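Long-range contacts in extracellular solute-binding protein, family 1 (Trichodesmium erythraeum IMS101, PDB 6G7N), which binds ferric iron and probably hands it to an ABC transporter for uptake into the cell: residues 1-6 against 52-57; 72-77 against 92-97; 81-86 against 272-277; 118-123 against 227-232; 126-131 against 189-194. All coordinates share one frame; numbering follows the deposited sequence. Where two conformers were deposited one is given.

Interaction 1 of 5, residues 1-6 against 52-57; sequences GAINLY and ADVFMT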
# COMPACT_ATOMS: atom_id res chain seq x y z
N GLY A 1 -5.79 12.50 -28.91
CA GLY A 1 -6.12 13.51 -27.87
C GLY A 1 -6.60 12.98 -26.52
O GLY A 1 -7.24 13.71 -25.76
N ALA A 2 -6.28 11.73 -26.22
CA ALA A 2 -6.69 11.12 -24.97
C ALA A 2 -5.70 10.06 -24.54
O ALA A 2 -4.92 9.54 -25.34
CB ALA A 2 -8.07 10.50 -25.12
N ILE A 3 -5.80 9.72 -23.27
CA ILE A 3 -5.17 8.52 -22.75
C ILE A 3 -6.23 7.62 -22.11
O ILE A 3 -7.21 8.11 -21.55
CB ILE A 3 -4.05 8.82 -21.76
CG1 ILE A 3 -4.57 9.62 -20.56
CG2 ILE A 3 -2.93 9.56 -22.46
CD1 ILE A 3 -3.59 9.65 -19.42
N ASN A 4 -5.97 6.32 -22.14
CA ASN A 4 -6.83 5.33 -21.50
C ASN A 4 -6.16 4.85 -20.22
O ASN A 4 -5.15 4.15 -20.27
CB ASN A 4 -7.09 4.19 -22.47
CG ASN A 4 -7.78 4.66 -23.73
OD1 ASN A 4 -8.78 5.36 -23.65
ND2 ASN A 4 -7.24 4.29 -24.88
N LEU A 5 -6.77 5.25 -19.10
CA LEU A 5 -6.29 4.90 -17.76
C LEU A 5 -7.07 3.71 -17.24
O LEU A 5 -8.28 3.82 -17.01
CB LEU A 5 -6.51 6.10 -16.85
CG LEU A 5 -6.23 5.90 -15.36
CD1 LEU A 5 -4.81 5.43 -15.06
CD2 LEU A 5 -6.56 7.15 -14.55
N TYR A 6 -6.39 2.57 -17.08
CA TYR A 6 -6.97 1.36 -16.47
C TYR A 6 -6.52 1.38 -15.00
O TYR A 6 -5.34 1.25 -14.71
CB TYR A 6 -6.44 0.10 -17.14
CG TYR A 6 -7.08 -0.30 -18.46
CD1 TYR A 6 -7.36 0.62 -19.45
CD2 TYR A 6 -7.30 -1.64 -18.73
CE1 TYR A 6 -7.91 0.22 -20.67
CE2 TYR A 6 -7.81 -2.06 -19.94
CZ TYR A 6 -8.12 -1.13 -20.91
OH TYR A 6 -8.62 -1.57 -22.12
N ALA A 52 -5.18 0.20 -23.55
CA ALA A 52 -4.67 0.76 -22.30
C ALA A 52 -3.37 1.53 -22.51
O ALA A 52 -2.43 1.05 -23.16
CB ALA A 52 -4.49 -0.33 -21.26
N ASP A 53 -3.30 2.72 -21.92
CA ASP A 53 -2.09 3.56 -21.93
C ASP A 53 -1.36 3.54 -20.59
O ASP A 53 -0.14 3.48 -20.54
CB ASP A 53 -2.44 5.01 -22.25
CG ASP A 53 -2.81 5.21 -23.71
OD1 ASP A 53 -1.94 4.91 -24.57
OD2 ASP A 53 -3.92 5.73 -23.98
N VAL A 54 -2.12 3.69 -19.51
CA VAL A 54 -1.58 3.72 -18.13
C VAL A 54 -2.34 2.69 -17.31
O VAL A 54 -3.57 2.59 -17.42
CB VAL A 54 -1.75 5.11 -17.50
CG1 VAL A 54 -1.30 5.13 -16.05
CG2 VAL A 54 -1.00 6.15 -18.31
N PHE A 55 -1.61 1.95 -16.49
CA PHE A 55 -2.19 0.99 -15.52
C PHE A 55 -1.83 1.51 -14.13
O PHE A 55 -0.66 1.78 -13.85
CB PHE A 55 -1.62 -0.42 -15.74
CG PHE A 55 -1.97 -1.38 -14.64
CD1 PHE A 55 -3.28 -1.76 -14.42
CD2 PHE A 55 -0.99 -1.87 -13.76
CE1 PHE A 55 -3.62 -2.60 -13.39
CE2 PHE A 55 -1.33 -2.75 -12.76
CZ PHE A 55 -2.64 -3.11 -12.57
N MET A 56 -2.84 1.62 -13.27
CA MET A 56 -2.63 2.00 -11.87
C MET A 56 -3.33 1.04 -10.92
O MET A 56 -4.45 0.57 -11.18
CB MET A 56 -3.12 3.41 -11.57
CG MET A 56 -2.33 4.47 -12.29
SD MET A 56 -2.71 6.16 -11.86
CE MET A 56 -1.82 6.28 -10.33
N THR A 57 -2.68 0.77 -9.79
CA THR A 57 -3.23 -0.13 -8.78
C THR A 57 -2.57 0.15 -7.46
O THR A 57 -1.79 1.09 -7.33
CB THR A 57 -3.14 -1.60 -9.23
OG1 THR A 57 -3.98 -2.43 -8.42
CG2 THR A 57 -1.71 -2.14 -9.17
O HOH W 1 -4.78 6.76 -26.33
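Leu5 faces Val54 and Tyr6 faces Phe55 in parallel register, held by backbone bonds from the residues between: Tyr6 N donates to Val54 O (2.8 Å) and Met56 N to Tyr6 O (2.9 Å), while Asn4 O accepts from both Asp53 N and Val54 N. Among the polar side chains Asp53 does most: its OD2 accepts from Asn4 N at 2.8 Å on the lone pair facing away from OD1. A water ties the same OD2 to Ala2 O, and OD1 accepts from Asn244 N, so an aspartate suits this buried place, its oxygens answering backbone N-H groups and a water. The CH-pi contact comes from Ala52, whose CB sits 3.5 Å from the Tyr6 ring centroid; a small methyl lets the ring lie flat there while its OH bonds Glu46. Apolar packing occupies the face bearing Leu5 and Val54. Leu5 CD1 lies 3.7 Å from Val54 CG1 and 3.8 Å from Met56 CG, and helix 245-255 covers Val54 and Met56; helix 36-46 covers Tyr6 and Phe55 on the other face. Strand 2-7 between parallel strands 28-33 and 54-58, with helices on both faces, is typical of the alpha/beta lobe of periplasmic-type binding proteins, and Thr57 lines its D-glutamic acid pocket.

Interaction 2 of 5, residues 72-77 against 92-97; sequences LQPISS and EKLWFG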
# COMPACT_ATOMS: atom_id res chain seq x y z
N LEU A 72 3.79 -4.03 -19.05
CA LEU A 72 4.36 -2.70 -18.84
C LEU A 72 5.58 -2.48 -19.72
O LEU A 72 6.22 -3.42 -20.14
CB LEU A 72 4.74 -2.53 -17.37
CG LEU A 72 3.60 -2.68 -16.36
CD1 LEU A 72 4.11 -2.65 -14.92
CD2 LEU A 72 2.51 -1.66 -16.55
N GLN A 73 5.90 -1.22 -19.99
CA GLN A 73 7.14 -0.86 -20.68
C GLN A 73 7.94 0.13 -19.84
O GLN A 73 7.37 0.95 -19.13
CB GLN A 73 6.89 -0.28 -22.07
CG GLN A 73 6.06 0.99 -22.11
CD GLN A 73 5.99 1.59 -23.51
OE1 GLN A 73 7.00 1.98 -24.08
NE2 GLN A 73 4.78 1.67 -24.07
N PRO A 74 9.27 0.05 -19.94
CA PRO A 74 10.10 0.92 -19.08
C PRO A 74 10.11 2.37 -19.55
O PRO A 74 10.15 2.63 -20.74
CB PRO A 74 11.49 0.30 -19.20
CG PRO A 74 11.49 -0.34 -20.55
CD PRO A 74 10.10 -0.89 -20.71
N ILE A 75 10.12 3.30 -18.60
CA ILE A 75 10.12 4.72 -18.86
C ILE A 75 11.27 5.38 -18.14
O ILE A 75 11.42 5.21 -16.94
CB ILE A 75 8.77 5.33 -18.37
CG1 ILE A 75 7.58 4.71 -19.07
CG2 ILE A 75 8.80 6.86 -18.54
CD1 ILE A 75 7.52 4.90 -20.54
N SER A 76 12.05 6.17 -18.88
CA SER A 76 13.16 6.94 -18.31
C SER A 76 12.81 8.43 -18.37
O SER A 76 12.81 9.03 -19.43
CB SER A 76 14.46 6.64 -19.07
OG SER A 76 14.86 5.30 -18.78
N SER A 77 12.53 8.99 -17.21
CA SER A 77 12.12 10.39 -17.04
C SER A 77 12.88 11.01 -15.91
O SER A 77 12.81 10.52 -14.78
CB SER A 77 10.62 10.44 -16.73
OG SER A 77 10.24 11.69 -16.19
N GLU A 92 13.75 -1.37 -12.55
CA GLU A 92 13.75 -1.51 -14.02
C GLU A 92 12.88 -0.46 -14.70
O GLU A 92 12.66 -0.53 -15.92
CB GLU A 92 13.27 -2.91 -14.41
CG GLU A 92 14.18 -4.05 -13.95
CD GLU A 92 13.60 -5.42 -14.24
OE1 GLU A 92 13.70 -5.88 -15.40
OE2 GLU A 92 13.01 -6.04 -13.32
N LYS A 93 12.32 0.48 -13.93
CA LYS A 93 11.58 1.61 -14.49
C LYS A 93 10.26 1.20 -15.13
O LYS A 93 9.71 1.91 -15.97
CB LYS A 93 12.41 2.47 -15.44
CG LYS A 93 13.78 2.86 -14.88
CD LYS A 93 13.71 3.77 -13.65
CE LYS A 93 15.10 4.19 -13.14
NZ LYS A 93 15.86 3.05 -12.59
N LEU A 94 9.71 0.09 -14.66
CA LEU A 94 8.44 -0.43 -15.17
C LEU A 94 7.20 0.16 -14.50
O LEU A 94 6.12 0.15 -15.08
CB LEU A 94 8.43 -1.95 -15.09
CG LEU A 94 9.42 -2.63 -16.03
CD1 LEU A 94 9.60 -4.08 -15.62
CD2 LEU A 94 8.96 -2.54 -17.49
N TRP A 95 7.36 0.65 -13.27
CA TRP A 95 6.26 1.21 -12.52
C TRP A 95 6.85 2.10 -11.43
O TRP A 95 8.03 2.02 -11.11
CB TRP A 95 5.32 0.11 -11.93
CG TRP A 95 6.02 -1.01 -11.25
CD1 TRP A 95 6.26 -2.24 -11.81
CD2 TRP A 95 6.59 -1.05 -9.93
NE1 TRP A 95 6.95 -3.04 -10.93
CE2 TRP A 95 7.18 -2.32 -9.78
CE3 TRP A 95 6.70 -0.11 -8.87
CZ2 TRP A 95 7.87 -2.68 -8.64
CZ3 TRP A 95 7.39 -0.47 -7.75
CH2 TRP A 95 7.96 -1.73 -7.63
N PHE A 96 5.96 2.90 -10.87
CA PHE A 96 6.35 4.03 -10.01
C PHE A 96 5.28 4.23 -8.95
O PHE A 96 4.09 4.19 -9.25
CB PHE A 96 6.44 5.32 -10.86
CG PHE A 96 7.41 5.21 -12.01
CD1 PHE A 96 7.00 4.65 -13.23
CD2 PHE A 96 8.75 5.57 -11.88
CE1 PHE A 96 7.89 4.47 -14.27
CE2 PHE A 96 9.64 5.38 -12.94
CZ PHE A 96 9.20 4.83 -14.11
N GLY A 97 5.71 4.55 -7.73
CA GLY A 97 4.77 4.96 -6.70
C GLY A 97 4.39 6.43 -6.78
O GLY A 97 5.24 7.26 -7.00
O HOH W 2 6.06 2.27 -16.98
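Leu94 CG lies anti to its carbonyl carbon (chi1 -67°), and this turns CD2 onto the ring of Pro74, 3.6 Å from Pro74 N; the two side chains run side by side, pointing the same way. Leu72 has the same first torsion and then extends (chi2 173°), which carries its CD1 to the edge of the Trp95 indole, 3.8 Å from Trp95 CD1. That indole is fixed from elsewhere, since Trp95 NE1 bonds Gln67. One direct hydrogen bond crosses the contact, from Ile75 N to Lys93 O (3.0 Å), the donor well tilted from the carbonyl plane. Pro74, which has no N-H to offer, brings its CA to 3.3 Å from the same Lys93 O. A water donates to Gln73 O and to Leu94 O, 2.8 Å from each, and so gives each carbonyl a hydrogen-bond partner; the edge of the Phe96 ring meets that water in plane, and Phe96 CZ lies 3.6 Å from Ile75 O. Gln73 and Phe96 each have backbone bonds to strand 231-239. The chemistry implies that the two segments are not paired as sheet neighbours: one N-H, one water and a patch of leucine, proline and aromatic carbon join them, with carbonyl oxygens rather than side-chain charges as the polar groups.

Interaction 3 of 5, residues 81-86 against 272-277; sequences NNKIPA and PVVAGV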
# COMPACT_ATOMS: atom_id res chain seq x y z
N ASN A 81 12.23 10.20 -11.91
CA ASN A 81 13.29 9.66 -11.10
C ASN A 81 13.72 10.62 -10.01
O ASN A 81 14.06 10.20 -8.89
CB ASN A 81 14.47 9.22 -11.93
CG ASN A 81 14.16 8.07 -12.86
OD1 ASN A 81 13.20 7.31 -12.67
ND2 ASN A 81 15.00 7.93 -13.89
N ASN A 82 13.77 11.91 -10.32
CA ASN A 82 14.17 12.87 -9.31
C ASN A 82 13.10 13.03 -8.21
O ASN A 82 13.44 13.14 -7.04
CB ASN A 82 14.49 14.23 -9.94
CG ASN A 82 14.97 15.21 -8.90
OD1 ASN A 82 15.87 14.91 -8.10
ND2 ASN A 82 14.25 16.37 -8.81
N LYS A 83 11.84 13.09 -8.61
CA LYS A 83 10.78 13.36 -7.66
C LYS A 83 10.30 12.14 -6.87
O LYS A 83 9.78 12.32 -5.76
CB LYS A 83 9.58 14.03 -8.36
CG LYS A 83 9.92 15.41 -8.94
CD LYS A 83 10.26 16.45 -7.88
CE LYS A 83 10.49 17.81 -8.48
NZ LYS A 83 10.78 18.83 -7.44
N ILE A 84 10.39 10.94 -7.44
CA ILE A 84 9.94 9.73 -6.73
C ILE A 84 11.14 9.10 -6.07
O ILE A 84 12.13 8.77 -6.74
CB ILE A 84 9.23 8.76 -7.66
CG1 ILE A 84 8.04 9.43 -8.34
CG2 ILE A 84 8.81 7.53 -6.90
CD1 ILE A 84 7.33 8.59 -9.37
N PRO A 85 11.10 8.91 -4.73
CA PRO A 85 12.22 8.25 -4.07
C PRO A 85 12.55 6.91 -4.72
O PRO A 85 11.65 6.16 -5.09
CB PRO A 85 11.69 8.05 -2.63
CG PRO A 85 10.65 9.10 -2.45
CD PRO A 85 10.01 9.25 -3.80
N ALA A 86 13.85 6.59 -4.81
CA ALA A 86 14.28 5.38 -5.49
C ALA A 86 13.64 4.12 -4.93
O ALA A 86 13.35 3.18 -5.67
CB ALA A 86 15.79 5.25 -5.44
N PRO A 272 2.05 11.69 0.46
CA PRO A 272 2.72 11.92 -0.82
C PRO A 272 4.00 11.15 -0.91
O PRO A 272 4.60 10.80 0.11
CB PRO A 272 3.05 13.43 -0.80
CG PRO A 272 2.20 13.98 0.29
CD PRO A 272 2.07 12.90 1.29
N VAL A 273 4.45 10.85 -2.14
CA VAL A 273 5.81 10.33 -2.32
C VAL A 273 6.85 11.44 -2.51
O VAL A 273 8.03 11.20 -2.28
CB VAL A 273 5.93 9.31 -3.47
CG1 VAL A 273 4.98 8.15 -3.25
CG2 VAL A 273 5.72 9.95 -4.83
N VAL A 274 6.41 12.64 -2.94
CA VAL A 274 7.35 13.69 -3.30
C VAL A 274 7.73 14.52 -2.09
O VAL A 274 6.88 15.02 -1.35
CB VAL A 274 6.77 14.55 -4.42
CG1 VAL A 274 7.69 15.73 -4.75
CG2 VAL A 274 6.49 13.74 -5.67
N ALA A 275 9.04 14.68 -1.90
CA ALA A 275 9.57 15.47 -0.81
C ALA A 275 9.02 16.90 -0.86
O ALA A 275 8.95 17.51 -1.93
CB ALA A 275 11.09 15.50 -0.86
N GLY A 276 8.64 17.42 0.30
CA GLY A 276 8.21 18.80 0.41
C GLY A 276 6.73 19.03 0.22
O GLY A 276 6.22 20.11 0.55
N VAL A 277 6.00 18.05 -0.30
CA VAL A 277 4.56 18.22 -0.42
C VAL A 277 3.96 18.11 0.98
O VAL A 277 4.20 17.12 1.69
CB VAL A 277 3.99 17.16 -1.37
CG1 VAL A 277 2.47 17.25 -1.42
CG2 VAL A 277 4.58 17.32 -2.75
O HOH W 3 11.01 13.74 -3.79
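Lys83 O, at the C-terminal end of helix 78-83, accepts a hydrogen from a water 2.7 Å away, and this water in turn accepts from Ala275 N at 2.9 Å. The bridge joins a helix end to a type II beta turn, Val274 to Val277, in which Gly276 holds the positive phi angle (91°) that a side chain would jam. No direct hydrogen bond crosses the contact, so the water carries the polar link and the rest is packing. Val274 is central to it. Its CG2 lies 3.6 Å from Lys83 O and 4.1 Å from Lys83 CB, and its CG1, placed anti to the backbone N (chi1 176°), meets Lys83 CD at 4.1 Å. A branched side chain suits this place because its two methyls spread along the aliphatic part of the lysine, whose chain is bent at chi2. Cutting Val274 back to an alanine would probably open a gap beside Lys83 O and leave the lysine methylenes without their apolar neighbour. The turn is steadied at its start by Gln261 OE1, which accepts from both Val273 N and Val274 N. Val273 points its side chain toward 81-86: CG2 is 4.2 Å from Ile84 CG1, and Ile84 continues inward onto Phe96 and Phe98 of strand 96-108, a fitting position for a buried isoleucine. Pro85 has no N-H and meets the residue just before the turn through ring carbons instead, with Pro85 CG at 3.4 Å and Pro85 CD at 3.2 Å from Val273 O.

Interaction 4 of 5, residues 118-123 against 227-232; sequences STYEDL and RGTHVN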
# COMPACT_ATOMS: atom_id res chain seq x y z
N SER A 118 7.48 -1.87 19.79
CA SER A 118 8.82 -1.60 19.24
C SER A 118 8.89 -1.97 17.77
O SER A 118 8.92 -1.09 16.90
CB SER A 118 9.89 -2.31 20.08
OG SER A 118 9.65 -3.69 20.19
N THR A 119 8.94 -3.27 17.50
CA THR A 119 9.22 -3.78 16.18
C THR A 119 8.15 -4.77 15.71
O THR A 119 7.39 -5.33 16.51
CB THR A 119 10.57 -4.51 16.16
OG1 THR A 119 10.45 -5.61 17.05
CG2 THR A 119 11.72 -3.58 16.60
N TYR A 120 8.15 -5.08 14.41
CA TYR A 120 7.37 -6.18 13.89
C TYR A 120 7.83 -7.49 14.54
O TYR A 120 7.02 -8.36 14.86
CB TYR A 120 7.50 -6.32 12.36
CG TYR A 120 7.04 -5.09 11.59
CD1 TYR A 120 5.70 -4.77 11.48
CD2 TYR A 120 7.96 -4.25 10.99
CE1 TYR A 120 5.27 -3.64 10.78
CE2 TYR A 120 7.56 -3.12 10.31
CZ TYR A 120 6.22 -2.80 10.21
OH TYR A 120 5.85 -1.63 9.56
N GLU A 121 9.14 -7.65 14.73
CA GLU A 121 9.71 -8.87 15.26
C GLU A 121 9.17 -9.18 16.64
O GLU A 121 8.92 -10.34 16.98
CB GLU A 121 11.24 -8.79 15.25
CG GLU A 121 11.85 -8.87 13.84
CD GLU A 121 11.76 -7.60 12.97
OE1 GLU A 121 11.39 -6.52 13.45
OE2 GLU A 121 12.09 -7.75 11.76
N ASP A 122 8.99 -8.15 17.46
CA ASP A 122 8.52 -8.29 18.84
C ASP A 122 7.12 -8.87 18.92
O ASP A 122 6.72 -9.42 19.96
CB ASP A 122 8.57 -6.91 19.53
CG ASP A 122 7.83 -6.85 20.86
OD1 ASP A 122 8.49 -7.17 21.83
OD2 ASP A 122 6.67 -6.36 20.97
N LEU A 123 6.35 -8.79 17.83
CA LEU A 123 4.98 -9.31 17.83
C LEU A 123 4.89 -10.82 17.92
O LEU A 123 3.81 -11.35 18.19
CB LEU A 123 4.22 -8.82 16.59
CG LEU A 123 4.18 -7.30 16.47
CD1 LEU A 123 3.44 -6.91 15.21
CD2 LEU A 123 3.54 -6.69 17.71
N ARG A 227 15.56 -0.32 11.31
CA ARG A 227 15.52 -0.11 9.86
C ARG A 227 14.41 0.80 9.38
O ARG A 227 14.46 1.24 8.23
CB ARG A 227 15.46 -1.44 9.14
CG ARG A 227 14.13 -2.20 9.33
CD ARG A 227 14.15 -3.52 8.61
NE ARG A 227 12.89 -4.26 8.77
CZ ARG A 227 12.65 -5.22 9.66
NH1 ARG A 227 13.59 -5.63 10.50
NH2 ARG A 227 11.45 -5.75 9.73
N GLY A 228 13.39 1.07 10.21
CA GLY A 228 12.28 1.88 9.82
C GLY A 228 11.03 1.09 9.51
O GLY A 228 11.03 -0.14 9.45
N THR A 229 9.93 1.81 9.30
CA THR A 229 8.63 1.24 9.09
C THR A 229 8.47 0.72 7.65
O THR A 229 8.99 1.31 6.71
CB THR A 229 7.56 2.31 9.42
OG1 THR A 229 7.69 2.69 10.78
CG2 THR A 229 6.15 1.90 9.12
N HIS A 230 7.69 -0.36 7.51
CA HIS A 230 7.32 -0.92 6.20
C HIS A 230 6.33 0.01 5.51
O HIS A 230 5.21 0.22 6.03
CB HIS A 230 6.72 -2.29 6.42
CG HIS A 230 6.18 -2.94 5.19
ND1 HIS A 230 6.93 -3.74 4.36
CD2 HIS A 230 4.93 -2.94 4.65
CE1 HIS A 230 6.15 -4.20 3.40
NE2 HIS A 230 4.93 -3.74 3.54
N VAL A 231 6.75 0.56 4.38
CA VAL A 231 5.92 1.38 3.54
C VAL A 231 5.65 0.69 2.22
O VAL A 231 6.45 -0.12 1.72
CB VAL A 231 6.48 2.81 3.36
CG1 VAL A 231 6.50 3.52 4.72
CG2 VAL A 231 7.84 2.84 2.70
N ASN A 232 4.53 1.05 1.63
CA ASN A 232 4.14 0.47 0.33
C ASN A 232 3.44 1.56 -0.46
O ASN A 232 3.32 2.70 0.04
CB ASN A 232 3.30 -0.80 0.59
CG ASN A 232 3.33 -1.83 -0.53
OD1 ASN A 232 3.55 -1.50 -1.71
ND2 ASN A 232 3.08 -3.10 -0.18
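A single carboxylate oxygen, Glu121 OE2, is gripped by both terminal nitrogens of Arg227: NH1 and NH2 each donate to it at 2.9 Å. This end-on salt bridge fastens the 3-10 turn 121-123 to the loop that leads into strand 231-239, a strand that probably passes between the two lobes of the binding-protein fold. Glu121 OE2 lies in the guanidinium plane, at its edge, yet the carboxylate stands nearly perpendicular to that plane, 87° away. Arg227 gets there from the crowded first torsion, CG between backbone N and carbonyl carbon (chi1 69°), followed by an extended chain to NE. His153 NE2 also bonds Glu121 OE2, while Asn223 ND2 bonds OE1, so both carboxylate oxygens have further partners; replacing Glu121 with an alanine is likely to leave the arginine charge without its mate and the guanidinium freer to swing. The turn itself begins with an ST motif, Thr119 OG1 accepting from Asp122 N at 3.0 Å. Gly228 keeps a positive phi that a side chain would not tolerate. Tyr120 reaches across beside the salt bridge: its hydroxyl, already bonded to Arg103 O, accepts from His230 N at 3.0 Å, giving buried backbone groups of two chain segments a shared partner. His230 CB lies 3.3 Å from Tyr120 OH, and Thr229 CG2 approaches the same oxygen at 3.6 Å.

Interaction 5 of 5, residues 126-131 against 189-194; sequences NKWKGK and GDIGLA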
# COMPACT_ATOMS: atom_id res chain seq x y z
N ASN A 126 5.84 -14.11 23.39
CA ASN A 126 4.77 -14.77 24.16
C ASN A 126 3.82 -13.79 24.85
O ASN A 126 2.65 -14.13 25.09
CB ASN A 126 5.35 -15.70 25.26
CG ASN A 126 6.17 -16.87 24.71
OD1 ASN A 126 6.00 -17.28 23.57
ND2 ASN A 126 7.04 -17.42 25.55
N LYS A 127 4.32 -12.62 25.23
CA LYS A 127 3.50 -11.62 25.90
C LYS A 127 2.27 -11.21 25.09
O LYS A 127 1.30 -10.74 25.67
CB LYS A 127 4.33 -10.39 26.27
CG LYS A 127 4.87 -9.65 25.06
CD LYS A 127 5.91 -8.61 25.43
CE LYS A 127 6.53 -8.03 24.18
NZ LYS A 127 7.60 -7.05 24.46
N TRP A 128 2.27 -11.40 23.77
CA TRP A 128 1.13 -11.04 22.94
C TRP A 128 0.14 -12.18 22.73
O TRP A 128 -0.81 -12.02 21.94
CB TRP A 128 1.61 -10.46 21.60
CG TRP A 128 2.42 -9.23 21.75
CD1 TRP A 128 3.73 -9.05 21.39
CD2 TRP A 128 1.98 -7.97 22.27
NE1 TRP A 128 4.12 -7.78 21.63
CE2 TRP A 128 3.09 -7.07 22.18
CE3 TRP A 128 0.75 -7.48 22.75
CZ2 TRP A 128 3.02 -5.75 22.61
CZ3 TRP A 128 0.70 -6.14 23.19
CH2 TRP A 128 1.83 -5.30 23.10
N LYS A 129 0.30 -13.29 23.45
CA LYS A 129 -0.60 -14.44 23.23
C LYS A 129 -2.05 -14.03 23.47
O LYS A 129 -2.36 -13.41 24.49
CB LYS A 129 -0.21 -15.63 24.11
CG LYS A 129 -0.85 -16.94 23.64
CD LYS A 129 -0.30 -18.13 24.38
CE LYS A 129 -0.61 -19.42 23.65
NZ LYS A 129 -2.05 -19.76 23.68
N GLY A 130 -2.92 -14.38 22.52
CA GLY A 130 -4.35 -14.09 22.63
C GLY A 130 -4.71 -12.65 22.34
O GLY A 130 -5.87 -12.29 22.54
N LYS A 131 -3.75 -11.84 21.85
CA LYS A 131 -3.95 -10.38 21.79
C LYS A 131 -3.94 -9.77 20.40
O LYS A 131 -4.28 -8.60 20.29
CB LYS A 131 -2.93 -9.65 22.69
CG LYS A 131 -3.14 -9.99 24.16
CD LYS A 131 -2.19 -9.33 25.12
CE LYS A 131 -2.63 -9.62 26.56
NZ LYS A 131 -1.91 -8.78 27.56
N GLY A 189 -9.07 -7.84 20.24
CA GLY A 189 -7.63 -7.87 20.32
C GLY A 189 -7.15 -6.62 21.02
O GLY A 189 -7.89 -5.62 21.10
N ASP A 190 -5.89 -6.64 21.50
CA ASP A 190 -5.27 -5.42 22.01
C ASP A 190 -4.48 -4.69 20.93
O ASP A 190 -4.29 -3.48 21.03
CB ASP A 190 -4.39 -5.69 23.23
CG ASP A 190 -5.18 -6.05 24.48
OD1 ASP A 190 -6.42 -5.86 24.53
OD2 ASP A 190 -4.53 -6.54 25.41
N ILE A 191 -3.96 -5.43 19.94
CA ILE A 191 -3.19 -4.85 18.85
C ILE A 191 -3.58 -5.55 17.56
O ILE A 191 -4.09 -6.67 17.55
CB ILE A 191 -1.66 -4.90 19.09
CG1 ILE A 191 -1.16 -6.34 19.15
CG2 ILE A 191 -1.25 -4.10 20.31
CD1 ILE A 191 0.36 -6.43 19.18
N GLY A 192 -3.32 -4.87 16.45
CA GLY A 192 -3.51 -5.46 15.13
C GLY A 192 -2.61 -4.81 14.14
O GLY A 192 -1.94 -3.83 14.46
N LEU A 193 -2.55 -5.38 12.93
CA LEU A 193 -1.82 -4.75 11.82
C LEU A 193 -2.83 -4.27 10.80
O LEU A 193 -3.78 -4.98 10.47
CB LEU A 193 -0.82 -5.69 11.16
CG LEU A 193 0.36 -6.17 11.98
CD1 LEU A 193 1.39 -6.99 11.22
CD2 LEU A 193 1.14 -5.03 12.63
N ALA A 194 -2.62 -3.05 10.30
CA ALA A 194 -3.48 -2.47 9.26
C ALA A 194 -2.71 -1.35 8.59
O ALA A 194 -1.74 -0.84 9.13
CB ALA A 194 -4.80 -1.97 9.83
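Lys131 gives up the most surface here, and its backbone does the bonding: Lys131 O accepts from Asp190 N at 2.8 Å and from Ile191 N at 3.2 Å, the second bond much the straighter (172° at the hydrogen against 139°). Its side chain, extended beyond CG, crosses Asp190 at a slant, with Lys131 CD 3.7 Å from Asp190 OD2. The opposite charges, Lys131 NZ and Asp190 OD2, stay 4.1 Å apart, too far for a salt bridge. Gly189 passes close to the same carbonyl, where a CB would be tight. Ile191 faces Trp128: its CD1 stands over one face of the indole, 3.8 Å from the centroid of the six-membered ring, a CH-pi contact suited to a long apolar branch. CG1 between the backbone N and the carbonyl carbon (chi1 64°) sends that methyl toward the ring. Trp128 NE1 bonds Asp122, and Lys127 CG covers the opposite face, so the indole is held on several sides. Trp128 also opens the type II turn to Lys131, with Gly130 at positive phi. From this turn the chain enters strand 132-133, parallel to strand 191-195; strand 96-108 pairs antiparallel with the latter, its Ile105 and Tyr107 packing on Ile191, and helix 140-167 packs on Leu193.

In the fold
The five contacts spread along the molecule in a way consistent with the two lobes of a binding protein. Interactions 1 and 2 have centres about 14 Å apart without touching; interactions 2 and 3 touch, their centres about 15 Å apart, through Phe96 and Gly97 against Ile84 and Val273. Interactions 4 and 5, also about 15 Å apart, touch through the Asp122-Lys127 salt bridge. Between interactions 1 and 5 the centres are about 41 Å apart, on opposite sides of the chain's centre. Interaction 1 closes first; 2 and 3 interlock along the chain, while 5 falls within the span of 4, and both within that of 3. Long strands 96-108 and 231-239 connect the groups; Tyr141, Tyr197 and Tyr198 bind the iron.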